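Local coordinates for maltose-binding protein MalE1 (Thermotoga maritima, PDB 6DTU) that binds maltotetraose and probably serves as the periplasmic binding protein that hands maltodextrins to a membrane transporter, at residues Phe285-Leu297 with Arg305-Val318. Numbering follows the deposited sequence. Where two conformers were deposited one is given.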
ATOM      1  N   PHE A 285     -24.538   2.361   2.801  1.00 17.36           N
ATOM      2  CA  PHE A 285     -24.207   3.614   2.129  1.00 14.13           C
ATOM      3  C   PHE A 285     -22.847   3.510   1.450  1.00 14.10           C
ATOM      4  O   PHE A 285     -22.759   3.622   0.228  1.00 14.97           O
ATOM      5  CB  PHE A 285     -24.231   4.779   3.138  1.00 15.61           C
ATOM      6  CG  PHE A 285     -23.841   6.130   2.563  1.00 14.71           C
ATOM      7  CD1 PHE A 285     -24.344   6.566   1.337  1.00 18.65           C
ATOM      8  CD2 PHE A 285     -23.036   7.002   3.291  1.00 17.04           C
ATOM      9  CE1 PHE A 285     -24.003   7.805   0.818  1.00 18.64           C
ATOM     10  CE2 PHE A 285     -22.705   8.261   2.775  1.00 16.39           C
ATOM     11  CZ  PHE A 285     -23.209   8.665   1.548  1.00 17.79           C
ATOM     12  N   ILE A 286     -21.788   3.266   2.222  1.00 14.28           N
ATOM     13  CA  ILE A 286     -20.445   3.245   1.646  1.00 13.27           C
ATOM     14  C   ILE A 286     -20.312   2.117   0.620  1.00 13.83           C
ATOM     15  O   ILE A 286     -19.642   2.263  -0.408  1.00 13.46           O
ATOM     16  CB  ILE A 286     -19.379   3.197   2.763  1.00 11.64           C
ATOM     17  CG1 ILE A 286     -19.387   4.492   3.578  1.00 11.46           C
ATOM     18  CG2 ILE A 286     -17.972   2.969   2.211  1.00 13.67           C
ATOM     19  CD1 ILE A 286     -18.971   5.730   2.775  1.00 13.20           C
ATOM     20  N   ALA A 287     -20.953   0.975   0.872  1.00 13.86           N
ATOM     21  CA  ALA A 287     -20.776  -0.166  -0.007  1.00 13.86           C
ATOM     22  C   ALA A 287     -21.529  -0.056  -1.322  1.00 13.31           C
ATOM     23  O   ALA A 287     -21.355  -0.934  -2.180  1.00 15.68           O
ATOM     24  CB  ALA A 287     -21.199  -1.461   0.693  1.00 13.22           C
ATOM     25  N   LYS A 288     -22.367   0.954  -1.507  1.00 14.31           N
ATOM     26  CA  LYS A 288     -23.201   0.986  -2.701  1.00 15.35           C
ATOM     27  C   LYS A 288     -22.381   1.332  -3.942  1.00 15.17           C
ATOM     28  O   LYS A 288     -21.295   1.907  -3.863  1.00 14.69           O
ATOM     29  CB  LYS A 288     -24.348   1.984  -2.553  1.00 15.77           C
ATOM     30  CG  LYS A 288     -25.434   1.601  -1.561  1.00 16.59           C
ATOM     31  CD  LYS A 288     -26.316   2.788  -1.210  1.00 27.55           C
ATOM     32  CE  LYS A 288     -26.827   3.541  -2.421  1.00 28.67           C
ATOM     33  NZ  LYS A 288     -28.304   3.382  -2.609  1.00 32.32           N
ATOM     34  N   LYS A 289     -22.919   0.948  -5.106  1.00 15.48           N
ATOM     35  CA  LYS A 289     -22.211   1.151  -6.368  1.00 15.22           C
ATOM     36  C   LYS A 289     -21.806   2.603  -6.568  1.00 14.82           C
ATOM     37  O   LYS A 289     -20.625   2.903  -6.791  1.00 14.46           O
ATOM     38  CB  LYS A 289     -23.039   0.635  -7.548  1.00 16.78           C
ATOM     39  CG  LYS A 289     -22.339   0.875  -8.877  1.00 16.24           C
ATOM     40  CD  LYS A 289     -23.090   0.272 -10.075  1.00 17.36           C
ATOM     41  CE  LYS A 289     -24.471   0.837 -10.224  1.00 18.89           C
ATOM     42  NZ  LYS A 289     -25.268   0.068 -11.234  1.00 26.22           N
ATOM     43  N   GLU A 290     -22.773   3.516  -6.509  1.00 14.55           N
ATOM     44  CA  GLU A 290     -22.448   4.920  -6.738  1.00 14.87           C
ATOM     45  C   GLU A 290     -21.410   5.416  -5.743  1.00 14.10           C
ATOM     46  O   GLU A 290     -20.478   6.137  -6.111  1.00 14.92           O
ATOM     47  CB  GLU A 290     -23.702   5.773  -6.642  1.00 16.03           C
ATOM     48  CG  GLU A 290     -24.476   5.839  -7.927  1.00 19.73           C
ATOM     49  CD  GLU A 290     -25.398   7.027  -7.931  1.00 21.13           C
ATOM     50  OE1 GLU A 290     -24.883   8.167  -7.882  1.00 18.58           O
ATOM     51  OE2 GLU A 290     -26.628   6.817  -7.925  1.00 19.20           O
ATOM     52  N   THR A 291     -21.556   5.040  -4.472  0.85 14.45           N
ATOM     53  CA  THR A 291     -20.632   5.560  -3.476  0.85 13.28           C
ATOM     54  C   THR A 291     -19.235   5.033  -3.699  0.85 14.68           C
ATOM     55  O   THR A 291     -18.263   5.781  -3.568  0.85 12.32           O
ATOM     56  CB  THR A 291     -21.084   5.197  -2.076  0.85 12.24           C
ATOM     57  OG1 THR A 291     -22.479   5.461  -1.980  0.85 13.52           O
ATOM     58  CG2 THR A 291     -20.330   6.060  -1.092  0.85 13.96           C
ATOM     59  N   MET A 292     -19.119   3.747  -4.070  1.00 11.98           N
ATOM     60  CA  MET A 292     -17.806   3.167  -4.330  1.00 12.07           C
ATOM     61  C   MET A 292     -17.162   3.802  -5.553  1.00 12.96           C
ATOM     62  O   MET A 292     -15.938   3.992  -5.591  1.00 13.43           O
ATOM     63  CB  MET A 292     -17.948   1.649  -4.470  1.00 13.20           C
ATOM     64  CG  MET A 292     -18.073   0.954  -3.136  1.00 13.46           C
ATOM     65  SD  MET A 292     -16.452   0.889  -2.363  1.00 14.01           S
ATOM     66  CE  MET A 292     -16.814   0.210  -0.728  1.00 14.16           C
ATOM     67  N   TYR A 293     -17.970   4.175  -6.544  1.00 13.74           N
ATOM     68  CA  TYR A 293     -17.426   4.845  -7.714  1.00 13.69           C
ATOM     69  C   TYR A 293     -16.988   6.265  -7.376  1.00 11.26           C
ATOM     70  O   TYR A 293     -15.922   6.706  -7.822  1.00 13.40           O
ATOM     71  CB  TYR A 293     -18.450   4.769  -8.850  1.00 12.99           C
ATOM     72  CG  TYR A 293     -18.026   5.347 -10.174  1.00 15.23           C
ATOM     73  CD1 TYR A 293     -16.797   5.034 -10.715  1.00 13.95           C
ATOM     74  CD2 TYR A 293     -18.912   6.098 -10.939  1.00 14.08           C
ATOM     75  CE1 TYR A 293     -16.406   5.538 -11.964  1.00 16.79           C
ATOM     76  CE2 TYR A 293     -18.541   6.596 -12.179  1.00 16.93           C
ATOM     77  CZ  TYR A 293     -17.299   6.312 -12.684  1.00 18.55           C
ATOM     78  OH  TYR A 293     -16.942   6.798 -13.914  1.00 18.69           O
ATOM     79  N   ARG A 294     -17.770   6.969  -6.547  1.00 14.57           N
ATOM     80  CA  ARG A 294     -17.374   8.290  -6.079  1.00 12.81           C
ATOM     81  C   ARG A 294     -16.082   8.231  -5.276  1.00 13.34           C
ATOM     82  O   ARG A 294     -15.248   9.131  -5.387  1.00 14.02           O
ATOM     83  CB  ARG A 294     -18.494   8.941  -5.279  1.00 14.88           C
ATOM     84  CG  ARG A 294     -19.648   9.300  -6.157  1.00 13.02           C
ATOM     85  CD  ARG A 294     -20.817   9.784  -5.337  1.00 14.65           C
ATOM     86  NE  ARG A 294     -20.459  10.985  -4.621  1.00 16.49           N
ATOM     87  CZ  ARG A 294     -21.168  11.510  -3.631  1.00 16.89           C
ATOM     88  NH1 ARG A 294     -22.290  10.937  -3.234  1.00 18.49           N
ATOM     89  NH2 ARG A 294     -20.732  12.609  -3.032  1.00 19.46           N
ATOM     90  N   ILE A 295     -15.903   7.183  -4.462  1.00 12.23           N
ATOM     91  CA  ILE A 295     -14.638   6.986  -3.754  1.00 12.87           C
ATOM     92  C   ILE A 295     -13.492   6.799  -4.739  1.00 13.47           C
ATOM     93  O   ILE A 295     -12.426   7.411  -4.589  1.00 13.88           O
ATOM     94  CB  ILE A 295     -14.737   5.839  -2.723  1.00 11.24           C
ATOM     95  CG1 ILE A 295     -15.623   6.262  -1.542  1.00 13.74           C
ATOM     96  CG2 ILE A 295     -13.340   5.444  -2.205  1.00 13.26           C
ATOM     97  CD1 ILE A 295     -15.980   5.120  -0.636  1.00 16.49           C
ATOM     98  N   TYR A 296     -13.690   5.957  -5.766  1.00 13.07           N
ATOM     99  CA  TYR A 296     -12.681   5.834  -6.819  1.00 12.88           C
ATOM    100  C   TYR A 296     -12.364   7.185  -7.440  1.00 15.56           C
ATOM    101  O   TYR A 296     -11.198   7.526  -7.652  1.00 15.11           O
ATOM    102  CB  TYR A 296     -13.124   4.852  -7.920  1.00 14.18           C
ATOM    103  CG  TYR A 296     -12.279   5.016  -9.174  1.00 14.01           C
ATOM    104  CD1 TYR A 296     -11.064   4.357  -9.310  1.00 13.71           C
ATOM    105  CD2 TYR A 296     -12.682   5.865 -10.201  1.00 14.43           C
ATOM    106  CE1 TYR A 296     -10.280   4.528 -10.450  1.00 14.11           C
ATOM    107  CE2 TYR A 296     -11.943   6.017 -11.325  1.00 14.51           C
ATOM    108  CZ  TYR A 296     -10.727   5.374 -11.451  1.00 15.37           C
ATOM    109  OH  TYR A 296      -9.969   5.583 -12.588  1.00 16.82           O
ATOM    110  N   LEU A 297     -13.393   7.948  -7.798  1.00 15.40           N
ATOM    111  CA  LEU A 297     -13.136   9.237  -8.443  1.00 15.77           C
ATOM    112  C   LEU A 297     -12.346  10.165  -7.538  1.00 17.80           C
ATOM    113  O   LEU A 297     -11.527  10.955  -8.025  1.00 18.76           O
ATOM    114  CB  LEU A 297     -14.455   9.877  -8.879  1.00 15.67           C
ATOM    115  CG  LEU A 297     -15.131   9.117 -10.018  1.00 14.69           C
ATOM    116  CD1 LEU A 297     -16.484   9.738 -10.290  1.00 14.67           C
ATOM    117  CD2 LEU A 297     -14.253   9.139 -11.268  1.00 16.04           C
ATOM    118  N   ARG A 305     -15.285  -3.374  -5.769  1.00 13.40           N
ATOM    119  CA  ARG A 305     -16.661  -3.718  -6.071  1.00 15.01           C
ATOM    120  C   ARG A 305     -16.680  -3.979  -7.573  1.00 15.61           C
ATOM    121  O   ARG A 305     -16.214  -3.148  -8.355  1.00 16.28           O
ATOM    122  CB  ARG A 305     -17.565  -2.533  -5.721  1.00 17.37           C
ATOM    123  CG  ARG A 305     -19.031  -2.851  -5.958  1.00 15.99           C
ATOM    124  CD  ARG A 305     -20.032  -1.850  -5.434  1.00 15.65           C
ATOM    125  NE  ARG A 305     -21.243  -2.160  -6.159  1.00 15.17           N
ATOM    126  CZ  ARG A 305     -22.415  -2.481  -5.629  1.00 13.89           C
ATOM    127  NH1 ARG A 305     -22.602  -2.506  -4.310  1.00 13.82           N
ATOM    128  NH2 ARG A 305     -23.400  -2.783  -6.447  1.00 17.52           N
ATOM    129  N   LYS A 306     -17.180  -5.160  -7.963  1.00 15.92           N
ATOM    130  CA  LYS A 306     -16.997  -5.639  -9.337  1.00 13.37           C
ATOM    131  C   LYS A 306     -17.613  -4.688 -10.364  1.00 15.29           C
ATOM    132  O   LYS A 306     -16.986  -4.363 -11.382  1.00 15.73           O
ATOM    133  CB  LYS A 306     -17.591  -7.046  -9.465  1.00 16.58           C
ATOM    134  CG  LYS A 306     -17.574  -7.665 -10.864  1.00 20.78           C
ATOM    135  CD  LYS A 306     -18.290  -9.034 -10.882  1.00 17.11           C
ATOM    136  CE  LYS A 306     -19.802  -8.842 -10.832  1.00 20.55           C
ATOM    137  NZ  LYS A 306     -20.490 -10.075 -10.423  1.00 22.16           N
ATOM    138  N   ASP A 307     -18.824  -4.209 -10.100  1.00 16.34           N
ATOM    139  CA  ASP A 307     -19.483  -3.342 -11.064  1.00 14.53           C
ATOM    140  C   ASP A 307     -18.866  -1.948 -11.157  1.00 18.63           C
ATOM    141  O   ASP A 307     -19.191  -1.204 -12.092  1.00 19.13           O
ATOM    142  CB  ASP A 307     -21.012  -3.332 -10.906  1.00 15.27           C
ATOM    143  CG  ASP A 307     -21.495  -2.897  -9.536  1.00 17.70           C
ATOM    144  OD1 ASP A 307     -20.717  -2.271  -8.787  1.00 19.63           O
ATOM    145  OD2 ASP A 307     -22.692  -3.159  -9.232  1.00 16.20           O
ATOM    146  N   VAL A 308     -18.078  -1.545 -10.168  1.00 15.78           N
ATOM    147  CA  VAL A 308     -17.323  -0.307 -10.246  1.00 15.99           C
ATOM    148  C   VAL A 308     -16.029  -0.516 -11.027  1.00 17.92           C
ATOM    149  O   VAL A 308     -15.656   0.318 -11.864  1.00 15.49           O
ATOM    150  CB  VAL A 308     -17.097   0.252  -8.829  1.00 14.88           C
ATOM    151  CG1 VAL A 308     -16.190   1.479  -8.901  1.00 14.64           C
ATOM    152  CG2 VAL A 308     -18.467   0.578  -8.199  1.00 14.86           C
ATOM    153  N   LEU A 309     -15.353  -1.652 -10.809  1.00 17.47           N
ATOM    154  CA  LEU A 309     -14.177  -1.958 -11.618  1.00 16.46           C
ATOM    155  C   LEU A 309     -14.540  -1.954 -13.090  1.00 18.05           C
ATOM    156  O   LEU A 309     -13.796  -1.412 -13.916  1.00 20.23           O
ATOM    157  CB  LEU A 309     -13.541  -3.292 -11.207  1.00 15.70           C
ATOM    158  CG  LEU A 309     -12.185  -3.582 -11.855  1.00 15.94           C
ATOM    159  CD1 LEU A 309     -11.199  -2.473 -11.485  1.00 16.92           C
ATOM    160  CD2 LEU A 309     -11.646  -4.925 -11.410  1.00 19.52           C
ATOM    161  N   GLU A 310     -15.717  -2.496 -13.426  1.00 16.97           N
ATOM    162  CA  GLU A 310     -16.170  -2.500 -14.810  1.00 17.01           C
ATOM    163  C   GLU A 310     -16.268  -1.094 -15.389  1.00 20.46           C
ATOM    164  O   GLU A 310     -16.032  -0.901 -16.587  1.00 22.25           O
ATOM    165  CB  GLU A 310     -17.511  -3.223 -14.918  1.00 19.16           C
ATOM    166  CG  GLU A 310     -18.091  -3.202 -16.319  1.00 27.03           C
ATOM    167  CD  GLU A 310     -17.360  -4.161 -17.250  1.00 23.85           C
ATOM    168  OE1 GLU A 310     -16.690  -5.080 -16.740  1.00 33.37           O
ATOM    169  OE2 GLU A 310     -17.460  -3.997 -18.483  1.00 33.34           O
ATOM    170  N   LEU A 311     -16.604  -0.094 -14.560  1.00 16.66           N
ATOM    171  CA  LEU A 311     -16.705   1.282 -15.037  1.00 17.56           C
ATOM    172  C   LEU A 311     -15.352   1.867 -15.404  1.00 18.45           C
ATOM    173  O   LEU A 311     -15.267   2.709 -16.298  1.00 21.98           O
ATOM    174  CB  LEU A 311     -17.350   2.168 -13.970  1.00 16.84           C
ATOM    175  CG  LEU A 311     -18.797   1.894 -13.549  1.00 17.84           C
ATOM    176  CD1 LEU A 311     -19.147   2.747 -12.352  1.00 20.53           C
ATOM    177  CD2 LEU A 311     -19.750   2.189 -14.676  1.00 20.59           C
ATOM    178  N   VAL A 312     -14.283   1.416 -14.752  1.00 15.20           N
ATOM    179  CA  VAL A 312     -12.975   2.058 -14.856  1.00 17.26           C
ATOM    180  C   VAL A 312     -11.935   1.207 -15.566  1.00 19.51           C
ATOM    181  O   VAL A 312     -10.804   1.681 -15.766  1.00 20.48           O
ATOM    182  CB  VAL A 312     -12.475   2.534 -13.476  1.00 16.07           C
ATOM    183  CG1 VAL A 312     -13.523   3.436 -12.823  1.00 16.86           C
ATOM    184  CG2 VAL A 312     -12.184   1.347 -12.561  1.00 18.68           C
ATOM    185  N   LYS A 313     -12.302   0.008 -16.038  1.00 21.27           N
ATOM    186  CA  LYS A 313     -11.319  -0.973 -16.493  1.00 23.92           C
ATOM    187  C   LYS A 313     -10.492  -0.482 -17.686  1.00 23.20           C
ATOM    188  O   LYS A 313      -9.380  -0.974 -17.907  1.00 25.34           O
ATOM    189  CB  LYS A 313     -12.042  -2.271 -16.856  1.00 25.28           C
ATOM    190  CG  LYS A 313     -13.006  -2.070 -18.018  1.00 25.24           C
ATOM    191  CD  LYS A 313     -13.171  -3.297 -18.864  1.00 35.67           C
ATOM    192  CE  LYS A 313     -14.014  -4.322 -18.157  1.00 33.34           C
ATOM    193  NZ  LYS A 313     -14.659  -5.284 -19.096  1.00 38.49           N
ATOM    194  N   ASP A 314     -11.015   0.450 -18.478  1.00 23.47           N
ATOM    195  CA  ASP A 314     -10.298   0.957 -19.642  1.00 24.39           C
ATOM    196  C   ASP A 314      -9.451   2.193 -19.369  1.00 24.69           C
ATOM    197  O   ASP A 314      -8.767   2.663 -20.282  1.00 26.67           O
ATOM    198  CB  ASP A 314     -11.247   1.194 -20.816  1.00 26.70           C
ATOM    199  CG  ASP A 314     -11.768  -0.099 -21.390  1.00 30.02           C
ATOM    200  OD1 ASP A 314     -11.022  -1.100 -21.329  1.00 33.90           O
ATOM    201  OD2 ASP A 314     -12.915  -0.128 -21.878  1.00 38.86           O
ATOM    202  N   ASN A 315      -9.473   2.735 -18.157  1.00 21.73           N
ATOM    203  CA  ASN A 315      -8.594   3.855 -17.844  1.00 21.99           C
ATOM    204  C   ASN A 315      -7.138   3.423 -17.950  1.00 23.08           C
ATOM    205  O   ASN A 315      -6.755   2.410 -17.352  1.00 21.50           O
ATOM    206  CB  ASN A 315      -8.885   4.392 -16.443  1.00 20.52           C
ATOM    207  CG  ASN A 315      -8.137   5.700 -16.132  1.00 24.46           C
ATOM    208  OD1 ASN A 315      -6.900   5.766 -16.168  1.00 27.82           O
ATOM    209  ND2 ASN A 315      -8.892   6.747 -15.848  1.00 31.49           N
ATOM    210  N   PRO A 316      -6.296   4.149 -18.695  1.00 22.55           N
ATOM    211  CA  PRO A 316      -4.894   3.718 -18.829  1.00 23.65           C
ATOM    212  C   PRO A 316      -4.153   3.553 -17.509  1.00 20.37           C
ATOM    213  O   PRO A 316      -3.223   2.734 -17.441  1.00 18.54           O
ATOM    214  CB  PRO A 316      -4.254   4.805 -19.712  1.00 23.36           C
ATOM    215  CG  PRO A 316      -5.220   5.919 -19.745  1.00 28.97           C
ATOM    216  CD  PRO A 316      -6.589   5.353 -19.488  1.00 25.96           C
ATOM    217  N   ASP A 317      -4.512   4.319 -16.468  1.00 21.49           N
ATOM    218  CA  ASP A 317      -3.873   4.137 -15.167  1.00 18.99           C
ATOM    219  C   ASP A 317      -4.331   2.844 -14.505  1.00 19.97           C
ATOM    220  O   ASP A 317      -3.531   2.139 -13.884  1.00 18.55           O
ATOM    221  CB  ASP A 317      -4.154   5.333 -14.254  1.00 17.38           C
ATOM    222  CG  ASP A 317      -3.607   6.636 -14.794  1.00 19.70           C
ATOM    223  OD1 ASP A 317      -2.735   6.611 -15.695  1.00 22.98           O
ATOM    224  OD2 ASP A 317      -4.061   7.701 -14.304  1.00 22.50           O
ATOM    225  N   VAL A 318      -5.629   2.544 -14.589  1.00 21.04           N
ATOM    226  CA  VAL A 318      -6.141   1.268 -14.113  1.00 19.07           C
ATOM    227  C   VAL A 318      -5.465   0.121 -14.849  1.00 20.08           C
ATOM    228  O   VAL A 318      -5.069  -0.881 -14.248  1.00 18.63           O
ATOM    229  CB  VAL A 318      -7.673   1.229 -14.268  1.00 19.88           C
ATOM    230  CG1 VAL A 318      -8.205  -0.161 -13.986  1.00 18.32           C
ATOM    231  CG2 VAL A 318      -8.328   2.276 -13.353  1.00 19.87           C
TER
HETATM  232  O   HOH W   1     -24.491  -2.970 -11.098  1.00 25.04           O
HETATM  233  O   HOH W   2     -11.307   5.467 -15.023  1.00 23.91           O
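R305 lays its guanidinium against the first turn of helix 289-297, one face over the backbone of K289, whose N stands 3.4 Å above the plane. The side chain runs extended from CG to NE. CB begins it pointing toward the other helix; R305 CD passes M292 CG at 4.1 Å, and NE comes up against CA and CB of K289. At the tip R305 NH1 donates to A287 O (2.9 Å), the acceptor tilted from the guanidinium plane, while NE and NH2 grip D307 side-on, one nitrogen to each carboxylate oxygen, R305 NE to D307 OD1 at 2.7 Å. With CG between backbone N and carbonyl carbon (chi1 58°), the D307 carboxylate turns back toward R305. The aliphatic part of K289 crosses D307 at about a right angle, and a water bridges K289 NZ to D307 OD2. A methionine in place of R305 would probably leave D307 and D83 without their salt-bridge mate and A287 O without the NH1 donor.

Farther along, V308 sets CG2 against K289 O and M292 CB. L311 CD1 makes a CH-pi contact over one face of the Y293 ring, 3.5 Å from its centroid; L297 CD1 covers the other. V312 CG1 lies over the Y296 ring, nearest Y296 CE2 (3.4 Å). A water joins Y296 OH to N315 ND2; N315 OD1 accepts from D317 N, N-capping helix 316-326.

Helices 289-297 and 306-312 cross at -46°, packing in the lobe built round strands 4-9, 100-109 and 260-268, with Y296 about 13 Å from bound glucose. P303 of strand 302-303 touches Y296, V308 and V312; R305 NH1 also salt-bridges D83, and strand 100-109 lies against M292.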